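Local coordinates for protein sulfoquinovosidase (Escherichia coli, PDB 5AEG) that hydrolyses sulfoquinovosyl diacylglycerides and simple sulfoquinovosides such as sulfoquinovosyl glycerol, releasing sulfoquinovose for sulfoglycolysis, at residues Pro37-Gly42 with Ile89-Asn94; Lys64-Asp69 with Phe83-Asp88; Trp626-Pro631 with Pro659-Ala664; Ala529-Met534 with Tyr605-Gly610. All coordinates share one frame; numbering follows the deposited sequence.

In the fold
The four contacts form two clusters well apart in the fold. Contacts 1 and 2 lie in the N-terminal β-rich part, centres about 7 Å apart; contact 2 falls between the two segments of contact 1 along the sequence, and main-chain pairings such as I41 O with I65 N and A91 O with F83 N tie them together. Contact 4 comes next, joining the TIM-barrel domain to the C-terminal domain, and contact 3 follows inside the latter. Their centres are about 13 Å apart, bridged by Q606 NE2 to Y629 O. About 49 Å separates the centres of contacts 1 and 3. All belong to packing within two domains and one boundary between domains.

Contact 1 (Pro37-Gly42 with Ile89-Asn94); sequences PCLWIG and ISATLN
With CG1 of I41 turned between its backbone N and carbonyl carbon (chi1 70°) and the chain then extended, CD1 is carried across to I89, whose CG2 stands anti to its own backbone N. The two methyls meet at 3.9 Å (I41 CD1 to I89 CG2), the side chains sliding past each other in opposite directions. The same I41 CD1 lies 3.6 Å from S90 O, a contact of methyl with carbonyl. The other branch, I41 CG2, faces A91 CB more loosely at 4.4 Å, and L39 CD2 approaches that alanine methyl at 4.3 Å. A91 CB is thus met by one branch each of L39 and I41. No hydrogen bond crosses, as expected from backbones whose closest CA atoms, those of I41 and A91, are 8.1 Å apart. The short strand axes approach to 8.4 Å and run at 124° to each other. Main-chain bonding goes instead through other strands: L39 and I41 pair with L67 and I65, A91 with F83, while the L67 side chain touches I41, I89 and A91 between them. This evidence is consistent with the packed interior of the β-sandwich of a galactose mutarotase-like domain, here the N-terminal domain of family 31.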
loop_
_atom_site.group_PDB
_atom_site.type_symbol
_atom_site.label_atom_id
_atom_site.label_comp_id
_atom_site.label_asym_id
_atom_site.label_seq_id
_atom_site.Cartn_x
_atom_site.Cartn_y
_atom_site.Cartn_z
ATOM N N PRO A 37 -10.426 11.623 31.793
ATOM C CA PRO A 37 -10.115 12.605 30.765
ATOM C C PRO A 37 -9.962 11.937 29.370
ATOM O O PRO A 37 -9.718 10.714 29.269
ATOM C CB PRO A 37 -8.752 13.198 31.237
ATOM C CG PRO A 37 -8.193 12.196 32.152
ATOM C CD PRO A 37 -9.316 11.396 32.716
ATOM N N CYS A 38 -10.071 12.747 28.350
ATOM C CA CYS A 38 -9.930 12.335 27.006
ATOM C C CYS A 38 -8.603 12.798 26.476
ATOM O O CYS A 38 -8.190 12.335 25.382
ATOM C CB CYS A 38 -11.040 12.904 26.153
ATOM S SG CYS A 38 -11.050 14.644 25.707
ATOM N N LEU A 39 -7.891 13.662 27.231
ATOM C CA LEU A 39 -6.659 14.276 26.667
ATOM C C LEU A 39 -5.513 14.351 27.610
ATOM O O LEU A 39 -5.691 14.686 28.788
ATOM C CB LEU A 39 -6.959 15.606 26.057
ATOM C CG LEU A 39 -5.865 16.492 25.519
ATOM C CD1 LEU A 39 -5.230 15.926 24.230
ATOM C CD2 LEU A 39 -6.375 17.859 25.197
ATOM N N TRP A 40 -4.335 13.870 27.128
ATOM C CA TRP A 40 -3.071 14.017 27.805
ATOM C C TRP A 40 -2.101 14.710 26.843
ATOM O O TRP A 40 -2.145 14.508 25.624
ATOM C CB TRP A 40 -2.439 12.652 28.221
ATOM C CG TRP A 40 -3.098 11.802 29.223
ATOM C CD1 TRP A 40 -2.622 11.504 30.422
ATOM C CD2 TRP A 40 -4.340 11.089 29.088
ATOM N NE1 TRP A 40 -3.441 10.628 31.077
ATOM C CE2 TRP A 40 -4.544 10.391 30.295
ATOM C CE3 TRP A 40 -5.302 11.003 28.082
ATOM C CZ2 TRP A 40 -5.665 9.590 30.535
ATOM C CZ3 TRP A 40 -6.423 10.215 28.286
ATOM C CH2 TRP A 40 -6.583 9.479 29.495
ATOM N N ILE A 41 -1.244 15.590 27.371
ATOM C CA ILE A 41 -0.163 16.168 26.620
ATOM C C ILE A 41 1.163 16.014 27.392
ATOM O O ILE A 41 1.199 15.753 28.575
ATOM C CB ILE A 41 -0.415 17.620 26.200
ATOM C CG1 ILE A 41 -0.377 18.610 27.399
ATOM C CG2 ILE A 41 -1.797 17.730 25.589
ATOM C CD1 ILE A 41 -0.351 20.086 26.956
ATOM N N GLY A 42 2.250 16.249 26.702
ATOM C CA GLY A 42 3.533 16.129 27.347
ATOM C C GLY A 42 4.650 16.309 26.362
ATOM O O GLY A 42 4.527 17.008 25.387
ATOM N N ILE A 89 -0.342 24.494 32.406
ATOM C CA ILE A 89 -0.300 23.499 31.294
ATOM C C ILE A 89 -1.673 23.515 30.663
ATOM O O ILE A 89 -2.666 23.316 31.374
ATOM C CB ILE A 89 0.018 22.076 31.857
ATOM C CG1 ILE A 89 1.216 22.142 32.780
ATOM C CG2 ILE A 89 0.256 21.045 30.725
ATOM C CD1 ILE A 89 1.152 21.116 33.908
ATOM N N SER A 90 -1.746 23.706 29.348
ATOM C CA SER A 90 -3.014 23.758 28.723
ATOM C C SER A 90 -2.945 23.385 27.255
ATOM O O SER A 90 -1.841 23.381 26.607
ATOM C CB SER A 90 -3.604 25.202 28.868
ATOM O OG SER A 90 -2.775 26.097 28.229
ATOM N N ALA A 91 -4.133 23.134 26.711
ATOM C CA ALA A 91 -4.256 22.977 25.256
ATOM C C ALA A 91 -5.656 23.430 24.817
ATOM O O ALA A 91 -6.565 23.384 25.614
ATOM C CB ALA A 91 -4.083 21.479 24.896
ATOM N N THR A 92 -5.841 23.740 23.560
ATOM C CA THR A 92 -7.197 24.106 23.060
ATOM C C THR A 92 -7.659 23.118 21.997
ATOM O O THR A 92 -6.854 22.638 21.188
ATOM C CB THR A 92 -7.266 25.489 22.415
ATOM O OG1 THR A 92 -6.323 25.507 21.401
ATOM C CG2 THR A 92 -6.891 26.602 23.410
ATOM N N LEU A 93 -8.935 22.795 22.033
ATOM C CA LEU A 93 -9.565 21.939 21.029
ATOM C C LEU A 93 -10.714 22.693 20.437
ATOM O O LEU A 93 -11.661 23.060 21.164
ATOM C CB LEU A 93 -10.062 20.646 21.677
ATOM C CG LEU A 93 -10.912 19.739 20.758
ATOM C CD1 LEU A 93 -10.026 19.223 19.620
ATOM C CD2 LEU A 93 -11.578 18.633 21.508
ATOM N N ASN A 94 -10.610 23.023 19.166
ATOM C CA ASN A 94 -11.688 23.577 18.421
ATOM C C ASN A 94 -12.489 22.478 17.723
ATOM O O ASN A 94 -11.901 21.594 17.040
ATOM C CB ASN A 94 -11.172 24.568 17.383
ATOM C CG ASN A 94 -11.989 25.828 17.384
ATOM O OD1 ASN A 94 -11.622 26.772 18.085
ATOM N ND2 ASN A 94 -13.158 25.822 16.699
#

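Contact 2 (Lys64-Asp69 with Phe83-Asp88); sequences KIALTD and FSRGSD
R85 runs alongside A66 and T68 by a bent chain: CG stands anti to the backbone N, and a turn at chi2 (68°) swings the guanidinium alongside the other segment. There NH1 donates to A66 O at 2.8 Å, with an N-H...O angle of 158°. The bond uses a carbonyl lone pair, and the acceptor lies only 9° out of the guanidinium plane, which leaves the bond nearly planar with both groups. T68 CG2 covers one face of the guanidinium, and T68 OG1 is 3.5 Å from R85 CD.

That hydroxyl, set between the backbone N and carbonyl carbon of T68, donates to D69 OD1 at 3.1 Å from above the carboxylate plane. OD1 also takes a salt bridge from K34, probably the stronger hold on this charge; R85 NE stays 6.0 Å from D69 OD2. OD2 instead accepts from a water that in turn accepts from G86 N, bridging the two segments.

L67 splits its branches: CD1 packs on F83 CB at 3.7 Å, the side chains crossing at about a right angle, whereas CD2 rests on R85 CB. Next to them along the hairpin, D69 and S84 form an antiparallel hydrogen-bonded pair, S84 N to D69 O measuring 2.9 Å.

The segments belong to the hairpin of strands 56-74 and 79-85. L67 bonds through its main chain to L39 of strand 39-49, one neighbour of strand 56-74, and D69 to S84 on the other; F83 goes on to pair with A91 of strand 89-97.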
loop_
_atom_site.group_PDB
_atom_site.type_symbol
_atom_site.label_atom_id
_atom_site.label_comp_id
_atom_site.label_asym_id
_atom_site.label_seq_id
_atom_site.Cartn_x
_atom_site.Cartn_y
_atom_site.Cartn_z
ATOM N N LYS A 64 4.007 13.066 30.621
ATOM C CA LYS A 64 2.697 12.748 30.116
ATOM C C LYS A 64 1.698 13.209 31.228
ATOM O O LYS A 64 1.705 12.662 32.342
ATOM C CB LYS A 64 2.598 11.212 29.867
ATOM C CG LYS A 64 1.234 10.786 29.454
ATOM C CD LYS A 64 1.115 9.298 29.314
ATOM C CE LYS A 64 -0.060 9.010 28.392
ATOM N NZ LYS A 64 -0.570 7.661 28.601
ATOM N N ILE A 65 0.861 14.172 30.896
ATOM C CA ILE A 65 0.019 14.860 31.908
ATOM C C ILE A 65 -1.410 14.919 31.432
ATOM O O ILE A 65 -1.662 15.371 30.316
ATOM C CB ILE A 65 0.471 16.335 32.080
ATOM C CG1 ILE A 65 1.939 16.378 32.416
ATOM C CG2 ILE A 65 -0.318 16.972 33.210
ATOM C CD1 ILE A 65 2.625 17.667 32.083
ATOM N N ALA A 66 -2.321 14.486 32.280
ATOM C CA ALA A 66 -3.728 14.426 31.990
ATOM C C ALA A 66 -4.303 15.807 32.177
ATOM O O ALA A 66 -4.054 16.436 33.241
ATOM C CB ALA A 66 -4.396 13.437 32.955
ATOM N N LEU A 67 -4.958 16.320 31.138
ATOM C CA LEU A 67 -5.623 17.612 31.164
ATOM C C LEU A 67 -7.054 17.377 31.626
ATOM O O LEU A 67 -7.985 17.263 30.856
ATOM C CB LEU A 67 -5.508 18.374 29.872
ATOM C CG LEU A 67 -4.113 18.552 29.336
ATOM C CD1 LEU A 67 -4.183 19.484 28.136
ATOM C CD2 LEU A 67 -3.139 19.118 30.346
ATOM N N THR A 68 -7.178 17.336 32.952
ATOM C CA THR A 68 -8.418 16.960 33.596
ATOM C C THR A 68 -9.477 18.097 33.557
ATOM O O THR A 68 -10.706 17.836 33.569
ATOM C CB THR A 68 -8.155 16.610 35.032
ATOM O OG1 THR A 68 -7.486 17.712 35.656
ATOM C CG2 THR A 68 -7.288 15.335 35.158
ATOM N N ASP A 69 -9.029 19.344 33.462
ATOM C CA ASP A 69 -9.964 20.479 33.555
ATOM C C ASP A 69 -10.321 21.001 32.204
ATOM O O ASP A 69 -9.464 21.139 31.310
ATOM C CB ASP A 69 -9.328 21.654 34.338
ATOM C CG ASP A 69 -8.804 21.258 35.694
ATOM O OD1 ASP A 69 -9.234 20.207 36.227
ATOM O OD2 ASP A 69 -7.899 21.958 36.218
ATOM N N PHE A 83 -8.532 23.035 27.566
ATOM C CA PHE A 83 -8.143 21.990 28.544
ATOM C C PHE A 83 -6.935 22.475 29.352
ATOM O O PHE A 83 -6.046 23.122 28.816
ATOM C CB PHE A 83 -7.701 20.663 27.825
ATOM C CG PHE A 83 -8.812 19.910 27.188
ATOM C CD1 PHE A 83 -9.525 19.009 27.881
ATOM C CD2 PHE A 83 -9.090 20.102 25.861
ATOM C CE1 PHE A 83 -10.537 18.270 27.302
ATOM C CE2 PHE A 83 -10.068 19.353 25.244
ATOM C CZ PHE A 83 -10.802 18.475 25.948
ATOM N N SER A 84 -6.852 22.059 30.606
ATOM C CA SER A 84 -5.784 22.508 31.362
ATOM C C SER A 84 -5.561 21.588 32.540
ATOM O O SER A 84 -6.343 20.679 32.863
ATOM C CB SER A 84 -6.015 23.991 31.807
ATOM O OG SER A 84 -7.045 23.955 32.765
ATOM N N ARG A 85 -4.408 21.778 33.153
ATOM C CA ARG A 85 -4.079 21.107 34.415
ATOM C C ARG A 85 -3.277 22.126 35.294
ATOM O O ARG A 85 -2.324 22.741 34.836
ATOM C CB ARG A 85 -3.196 19.899 34.177
ATOM C CG ARG A 85 -2.879 19.122 35.426
ATOM C CD ARG A 85 -4.122 18.476 35.923
ATOM N NE ARG A 85 -3.788 17.636 37.064
ATOM C CZ ARG A 85 -3.373 16.370 36.992
ATOM N NH1 ARG A 85 -3.228 15.726 35.807
ATOM N NH2 ARG A 85 -3.103 15.740 38.128
ATOM N N GLY A 86 -3.750 22.376 36.503
ATOM C CA GLY A 86 -3.108 23.439 37.363
ATOM C C GLY A 86 -3.202 24.776 36.731
ATOM O O GLY A 86 -4.210 25.100 36.075
ATOM N N SER A 87 -2.156 25.593 36.877
ATOM C CA SER A 87 -2.132 26.945 36.367
ATOM C C SER A 87 -1.372 27.158 35.096
ATOM O O SER A 87 -1.551 28.204 34.495
ATOM C CB SER A 87 -1.478 27.913 37.399
ATOM O OG SER A 87 -0.111 27.601 37.546
ATOM N N ASP A 88 -0.552 26.188 34.699
ATOM C CA ASP A 88 0.590 26.388 33.784
ATOM C C ASP A 88 0.551 25.482 32.507
ATOM O O ASP A 88 1.393 25.650 31.660
ATOM C CB ASP A 88 1.948 26.102 34.534
ATOM C CG ASP A 88 1.973 24.665 35.230
ATOM O OD1 ASP A 88 0.877 24.048 35.324
ATOM O OD2 ASP A 88 3.014 24.139 35.749
HETATM O O HOH W 1 -5.885 21.270 37.957
#

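Contact 3 (Trp626-Pro631 with Pro659-Ala664); sequences WTLYLP and PVFYRA
F661 turns one side of its ring to L630 and L628, and its atoms can be followed outward. From CB the ring begins at CG, which lies 4.1 Å from L630 CD2. CD1 meets that same methyl and, slightly farther off, L628 CD1. At CE1 the approach is tightest, with L628 CD1 at 3.6 Å and L628 CD2 at 4.0 Å. L630 CD2 sits over the face, 4.2 Å from the ring centroid and 16° off its normal, the geometry of a CH-pi contact. The L628 side chain runs toward that of F661, and its CD1 meets the ring obliquely, on the same side as L630 CD2. CD2 of L628 also reaches P659 CB. P659 CG in turn touches W626 CD1 at 3.7 Å. Strand 625-630, paired with 647-652, therefore packs its inward side chains against strand 660-663 of a different sheet, a sandwich arrangement within the C-terminal domain. An alanine in place of F661, having no ring, would probably leave the methyls of L630 and L628 facing a gap. No hydrogen bond crosses, and all five touching residues are buried; cohesion across the interface therefore rests on dispersion and shape fit between hydrocarbon groups, with one CH-pi contact, from L630 CD2, among them.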
loop_
_atom_site.group_PDB
_atom_site.type_symbol
_atom_site.label_atom_id
_atom_site.label_comp_id
_atom_site.label_asym_id
_atom_site.label_seq_id
_atom_site.Cartn_x
_atom_site.Cartn_y
_atom_site.Cartn_z
ATOM N N TRP A 626 -9.690 -26.748 -0.070
ATOM C CA TRP A 626 -9.656 -25.461 0.578
ATOM C C TRP A 626 -11.039 -25.145 1.178
ATOM O O TRP A 626 -12.078 -25.497 0.586
ATOM C CB TRP A 626 -9.272 -24.372 -0.438
ATOM C CG TRP A 626 -8.884 -23.070 0.210
ATOM C CD1 TRP A 626 -9.531 -21.902 0.189
ATOM C CD2 TRP A 626 -7.684 -22.866 0.925
ATOM N NE1 TRP A 626 -8.795 -20.937 0.878
ATOM C CE2 TRP A 626 -7.679 -21.520 1.374
ATOM C CE3 TRP A 626 -6.602 -23.732 1.288
ATOM C CZ2 TRP A 626 -6.636 -21.003 2.116
ATOM C CZ3 TRP A 626 -5.538 -23.200 2.075
ATOM C CH2 TRP A 626 -5.622 -21.870 2.506
ATOM N N THR A 627 -11.004 -24.502 2.330
ATOM C CA THR A 627 -12.214 -24.175 3.171
ATOM C C THR A 627 -12.274 -22.679 3.255
ATOM O O THR A 627 -11.240 -22.009 3.462
ATOM C CB THR A 627 -12.062 -24.879 4.534
ATOM O OG1 THR A 627 -12.041 -26.296 4.346
ATOM C CG2 THR A 627 -13.212 -24.530 5.488
ATOM N N LEU A 628 -13.452 -22.118 3.020
ATOM C CA LEU A 628 -13.683 -20.708 2.964
ATOM C C LEU A 628 -15.128 -20.497 3.378
ATOM O O LEU A 628 -15.859 -21.485 3.642
ATOM C CB LEU A 628 -13.490 -20.191 1.551
ATOM C CG LEU A 628 -14.394 -20.860 0.535
ATOM C CD1 LEU A 628 -15.055 -19.781 -0.292
ATOM C CD2 LEU A 628 -13.619 -21.850 -0.335
ATOM N N TYR A 629 -15.522 -19.234 3.383
ATOM C CA TYR A 629 -16.839 -18.819 3.819
ATOM C C TYR A 629 -17.614 -18.221 2.687
ATOM O O TYR A 629 -17.168 -17.280 2.056
ATOM C CB TYR A 629 -16.730 -17.821 5.039
ATOM C CG TYR A 629 -18.093 -17.392 5.487
ATOM C CD1 TYR A 629 -18.930 -18.292 6.221
ATOM C CD2 TYR A 629 -18.607 -16.165 5.143
ATOM C CE1 TYR A 629 -20.221 -17.883 6.664
ATOM C CE2 TYR A 629 -19.898 -15.770 5.561
ATOM C CZ TYR A 629 -20.708 -16.674 6.287
ATOM O OH TYR A 629 -22.000 -16.218 6.662
ATOM N N LEU A 630 -18.864 -18.688 2.469
ATOM C CA LEU A 630 -19.749 -17.998 1.573
ATOM C C LEU A 630 -20.874 -17.284 2.334
ATOM O O LEU A 630 -21.534 -17.924 3.184
ATOM C CB LEU A 630 -20.390 -19.012 0.594
ATOM C CG LEU A 630 -19.433 -19.791 -0.323
ATOM C CD1 LEU A 630 -20.204 -20.859 -1.190
ATOM C CD2 LEU A 630 -18.710 -18.866 -1.247
ATOM N N PRO A 631 -21.043 -15.976 2.092
ATOM C CA PRO A 631 -22.182 -15.318 2.693
ATOM C C PRO A 631 -23.484 -15.813 1.918
ATOM O O PRO A 631 -23.394 -16.575 0.895
ATOM C CB PRO A 631 -21.953 -13.857 2.427
ATOM C CG PRO A 631 -21.261 -13.866 1.052
ATOM C CD PRO A 631 -20.469 -15.156 1.021
ATOM N N PRO A 659 -10.167 -21.447 -5.607
ATOM C CA PRO A 659 -11.549 -21.400 -5.030
ATOM C C PRO A 659 -12.203 -20.079 -5.337
ATOM O O PRO A 659 -11.879 -19.054 -4.668
ATOM C CB PRO A 659 -11.310 -21.602 -3.543
ATOM C CG PRO A 659 -9.926 -22.191 -3.433
ATOM C CD PRO A 659 -9.163 -21.495 -4.535
ATOM N N VAL A 660 -12.964 -20.075 -6.450
ATOM C CA VAL A 660 -13.554 -18.911 -7.033
ATOM C C VAL A 660 -15.028 -19.246 -7.268
ATOM O O VAL A 660 -15.329 -20.273 -7.869
ATOM C CB VAL A 660 -12.889 -18.519 -8.382
ATOM C CG1 VAL A 660 -13.647 -17.403 -9.068
ATOM C CG2 VAL A 660 -11.401 -18.071 -8.175
ATOM N N PHE A 661 -15.922 -18.377 -6.806
ATOM C CA PHE A 661 -17.337 -18.586 -6.979
ATOM C C PHE A 661 -17.946 -17.332 -7.537
ATOM O O PHE A 661 -17.419 -16.231 -7.327
ATOM C CB PHE A 661 -17.977 -18.919 -5.617
ATOM C CG PHE A 661 -17.388 -20.059 -4.921
ATOM C CD1 PHE A 661 -16.160 -19.944 -4.292
ATOM C CD2 PHE A 661 -18.079 -21.269 -4.838
ATOM C CE1 PHE A 661 -15.620 -21.036 -3.647
ATOM C CE2 PHE A 661 -17.568 -22.322 -4.169
ATOM C CZ PHE A 661 -16.319 -22.225 -3.590
ATOM N N TYR A 662 -18.989 -17.443 -8.315
ATOM C CA TYR A 662 -19.694 -16.296 -8.786
ATOM C C TYR A 662 -21.219 -16.348 -8.514
ATOM O O TYR A 662 -21.785 -17.430 -8.311
ATOM C CB TYR A 662 -19.430 -16.014 -10.257
ATOM C CG TYR A 662 -20.046 -17.035 -11.260
ATOM C CD1 TYR A 662 -21.349 -16.921 -11.714
ATOM C CD2 TYR A 662 -19.324 -18.122 -11.675
ATOM C CE1 TYR A 662 -21.917 -17.853 -12.618
ATOM C CE2 TYR A 662 -19.874 -19.087 -12.578
ATOM C CZ TYR A 662 -21.147 -18.912 -13.084
ATOM O OH TYR A 662 -21.635 -19.900 -13.964
ATOM N N ARG A 663 -21.810 -15.168 -8.512
ATOM C CA ARG A 663 -23.244 -14.995 -8.166
ATOM C C ARG A 663 -24.054 -15.454 -9.450
ATOM O O ARG A 663 -23.928 -14.880 -10.519
ATOM C CB ARG A 663 -23.574 -13.527 -7.835
ATOM C CG ARG A 663 -23.007 -13.056 -6.489
ATOM C CD ARG A 663 -23.410 -11.643 -6.145
ATOM N NE ARG A 663 -24.854 -11.539 -6.065
ATOM C CZ ARG A 663 -25.633 -10.845 -6.881
ATOM N NH1 ARG A 663 -25.154 -10.164 -7.941
ATOM N NH2 ARG A 663 -26.968 -10.905 -6.651
ATOM N N ALA A 664 -24.859 -16.493 -9.281
ATOM C CA ALA A 664 -25.812 -17.000 -10.326
ATOM C C ALA A 664 -26.598 -15.894 -10.937
ATOM O O ALA A 664 -26.809 -15.906 -12.112
ATOM C CB ALA A 664 -26.734 -18.026 -9.693
#

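Contact 4 (Ala529-Met534 with Tyr605-Gly610); sequences AFTPMM and YQYLLG
Y607 and F530 each engage the opposite segment at a ring edge: F530 O lies in the plane of the tyrosine ring, and L609 CD2 approaches the phenylalanine ring near its plane, 4.0 Å from CD1. Beyond the two segments, V615 and M587 touch the Y607 side chain, while V564 and V615 touch that of F530. Y607 OH donates to F530 O at 2.7 Å. It arrives well above the carbonyl plane, 44° out of it, at a C=O...donor angle of 131°, thus not on a lone pair. The tyrosine CG takes the position between its backbone N and carbonyl carbon (chi1 62°), aiming the ring at the loop. This loop leads from helix 518-528 into strand 534-536 of the family 31 TIM barrel, whereas Y607 and L609 belong to a strand of the C-terminal domain, making the bond a direct interdomain link. A phenylalanine here would probably leave the buried carbonyl of F530 without this donor. Both L609 methyls lie against the same oxygen, CD1 at 3.4 Å and CD2 at 3.6 Å from F530 O, the L609 side chain crossing that of F530 at about a right angle. T531 CG2 lies 3.8 Å from Y607 OH, while its hydroxyl turns to S528 O.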
loop_
_atom_site.group_PDB
_atom_site.type_symbol
_atom_site.label_atom_id
_atom_site.label_comp_id
_atom_site.label_asym_id
_atom_site.label_seq_id
_atom_site.Cartn_x
_atom_site.Cartn_y
_atom_site.Cartn_z
ATOM N N ALA A 529 -4.477 -13.900 -11.283
ATOM C CA ALA A 529 -5.453 -13.880 -12.376
ATOM C C ALA A 529 -6.826 -13.365 -11.925
ATOM O O ALA A 529 -7.630 -13.005 -12.782
ATOM C CB ALA A 529 -5.617 -15.302 -12.924
ATOM N N PHE A 530 -7.068 -13.332 -10.609
ATOM C CA PHE A 530 -8.251 -12.697 -9.984
ATOM C C PHE A 530 -8.005 -11.394 -9.259
ATOM O O PHE A 530 -8.509 -11.169 -8.154
ATOM C CB PHE A 530 -8.974 -13.768 -9.151
ATOM C CG PHE A 530 -9.554 -14.851 -10.038
ATOM C CD1 PHE A 530 -10.830 -14.699 -10.584
ATOM C CD2 PHE A 530 -8.832 -15.957 -10.368
ATOM C CE1 PHE A 530 -11.408 -15.662 -11.388
ATOM C CE2 PHE A 530 -9.379 -16.922 -11.217
ATOM C CZ PHE A 530 -10.697 -16.796 -11.693
ATOM N N THR A 531 -7.123 -10.593 -9.866
ATOM C CA THR A 531 -6.752 -9.261 -9.379
ATOM C C THR A 531 -6.695 -8.369 -10.613
ATOM O O THR A 531 -6.792 -8.871 -11.745
ATOM C CB THR A 531 -5.401 -9.220 -8.608
ATOM O OG1 THR A 531 -4.342 -9.425 -9.534
ATOM C CG2 THR A 531 -5.364 -10.199 -7.533
ATOM N N PRO A 532 -6.550 -7.029 -10.443
ATOM C CA PRO A 532 -6.543 -6.261 -11.651
ATOM C C PRO A 532 -5.242 -6.198 -12.498
ATOM O O PRO A 532 -5.208 -5.504 -13.561
ATOM C CB PRO A 532 -6.941 -4.834 -11.200
ATOM C CG PRO A 532 -6.602 -4.769 -9.800
ATOM C CD PRO A 532 -6.804 -6.200 -9.244
ATOM N N MET A 533 -4.182 -6.880 -12.087
ATOM C CA MET A 533 -2.932 -6.804 -12.869
ATOM C C MET A 533 -2.129 -8.066 -12.598
ATOM O O MET A 533 -2.000 -8.449 -11.447
ATOM C CB MET A 533 -2.154 -5.526 -12.502
ATOM C CG MET A 533 -0.844 -5.384 -13.250
ATOM S SD MET A 533 -0.181 -3.762 -12.968
ATOM C CE MET A 533 1.469 -4.005 -13.648
ATOM N N MET A 534 -1.603 -8.650 -13.647
ATOM C CA MET A 534 -0.746 -9.803 -13.603
ATOM C C MET A 534 0.688 -9.412 -14.007
ATOM O O MET A 534 0.898 -8.932 -15.133
ATOM C CB MET A 534 -1.209 -10.884 -14.573
ATOM C CG MET A 534 -2.565 -11.487 -14.186
ATOM S SD MET A 534 -2.956 -12.966 -15.105
ATOM C CE MET A 534 -1.877 -14.281 -14.446
ATOM N N TYR A 605 -8.561 -13.440 4.543
ATOM C CA TYR A 605 -7.875 -14.154 3.416
ATOM C C TYR A 605 -8.841 -14.480 2.223
ATOM O O TYR A 605 -8.536 -15.311 1.389
ATOM C CB TYR A 605 -7.128 -15.370 3.960
ATOM C CG TYR A 605 -6.099 -14.980 5.013
ATOM C CD1 TYR A 605 -5.024 -14.117 4.684
ATOM C CD2 TYR A 605 -6.185 -15.443 6.326
ATOM C CE1 TYR A 605 -4.103 -13.718 5.636
ATOM C CE2 TYR A 605 -5.240 -15.076 7.282
ATOM C CZ TYR A 605 -4.210 -14.209 6.931
ATOM O OH TYR A 605 -3.304 -13.801 7.915
ATOM N N GLN A 606 -9.961 -13.758 2.150
ATOM C CA GLN A 606 -10.840 -13.783 1.014
ATOM C C GLN A 606 -11.468 -12.456 0.781
ATOM O O GLN A 606 -11.481 -11.574 1.641
ATOM C CB GLN A 606 -11.909 -14.895 1.232
ATOM C CG GLN A 606 -12.745 -14.746 2.419
ATOM C CD GLN A 606 -13.860 -15.805 2.469
ATOM O OE1 GLN A 606 -13.650 -16.927 2.983
ATOM N NE2 GLN A 606 -14.968 -15.515 1.828
ATOM N N TYR A 607 -11.940 -12.295 -0.469
ATOM C CA TYR A 607 -12.364 -11.064 -0.994
ATOM C C TYR A 607 -13.347 -11.236 -2.092
ATOM O O TYR A 607 -13.503 -12.327 -2.613
ATOM C CB TYR A 607 -11.202 -10.153 -1.492
ATOM C CG TYR A 607 -10.388 -10.726 -2.609
ATOM C CD1 TYR A 607 -9.357 -11.688 -2.355
ATOM C CD2 TYR A 607 -10.580 -10.333 -3.914
ATOM C CE1 TYR A 607 -8.585 -12.225 -3.397
ATOM C CE2 TYR A 607 -9.816 -10.886 -4.965
ATOM C CZ TYR A 607 -8.812 -11.817 -4.695
ATOM O OH TYR A 607 -8.074 -12.279 -5.768
ATOM N N LEU A 608 -14.027 -10.140 -2.404
ATOM C CA LEU A 608 -14.853 -10.061 -3.614
ATOM C C LEU A 608 -14.064 -9.290 -4.707
ATOM O O LEU A 608 -13.455 -8.242 -4.446
ATOM C CB LEU A 608 -16.155 -9.345 -3.319
ATOM C CG LEU A 608 -17.098 -9.979 -2.329
ATOM C CD1 LEU A 608 -18.241 -9.010 -1.909
ATOM C CD2 LEU A 608 -17.631 -11.303 -2.775
ATOM N N LEU A 609 -14.054 -9.827 -5.900
ATOM C CA LEU A 609 -13.511 -9.168 -7.104
ATOM C C LEU A 609 -14.697 -8.562 -7.801
ATOM O O LEU A 609 -15.496 -9.278 -8.376
ATOM C CB LEU A 609 -12.779 -10.149 -8.002
ATOM C CG LEU A 609 -12.027 -9.644 -9.236
ATOM C CD1 LEU A 609 -10.830 -8.730 -8.849
ATOM C CD2 LEU A 609 -11.528 -10.802 -10.087
ATOM N N GLY A 610 -14.762 -7.234 -7.789
ATOM C CA GLY A 610 -16.008 -6.515 -8.141
ATOM C C GLY A 610 -17.125 -7.012 -7.208
ATOM O O GLY A 610 -16.876 -7.492 -6.104
#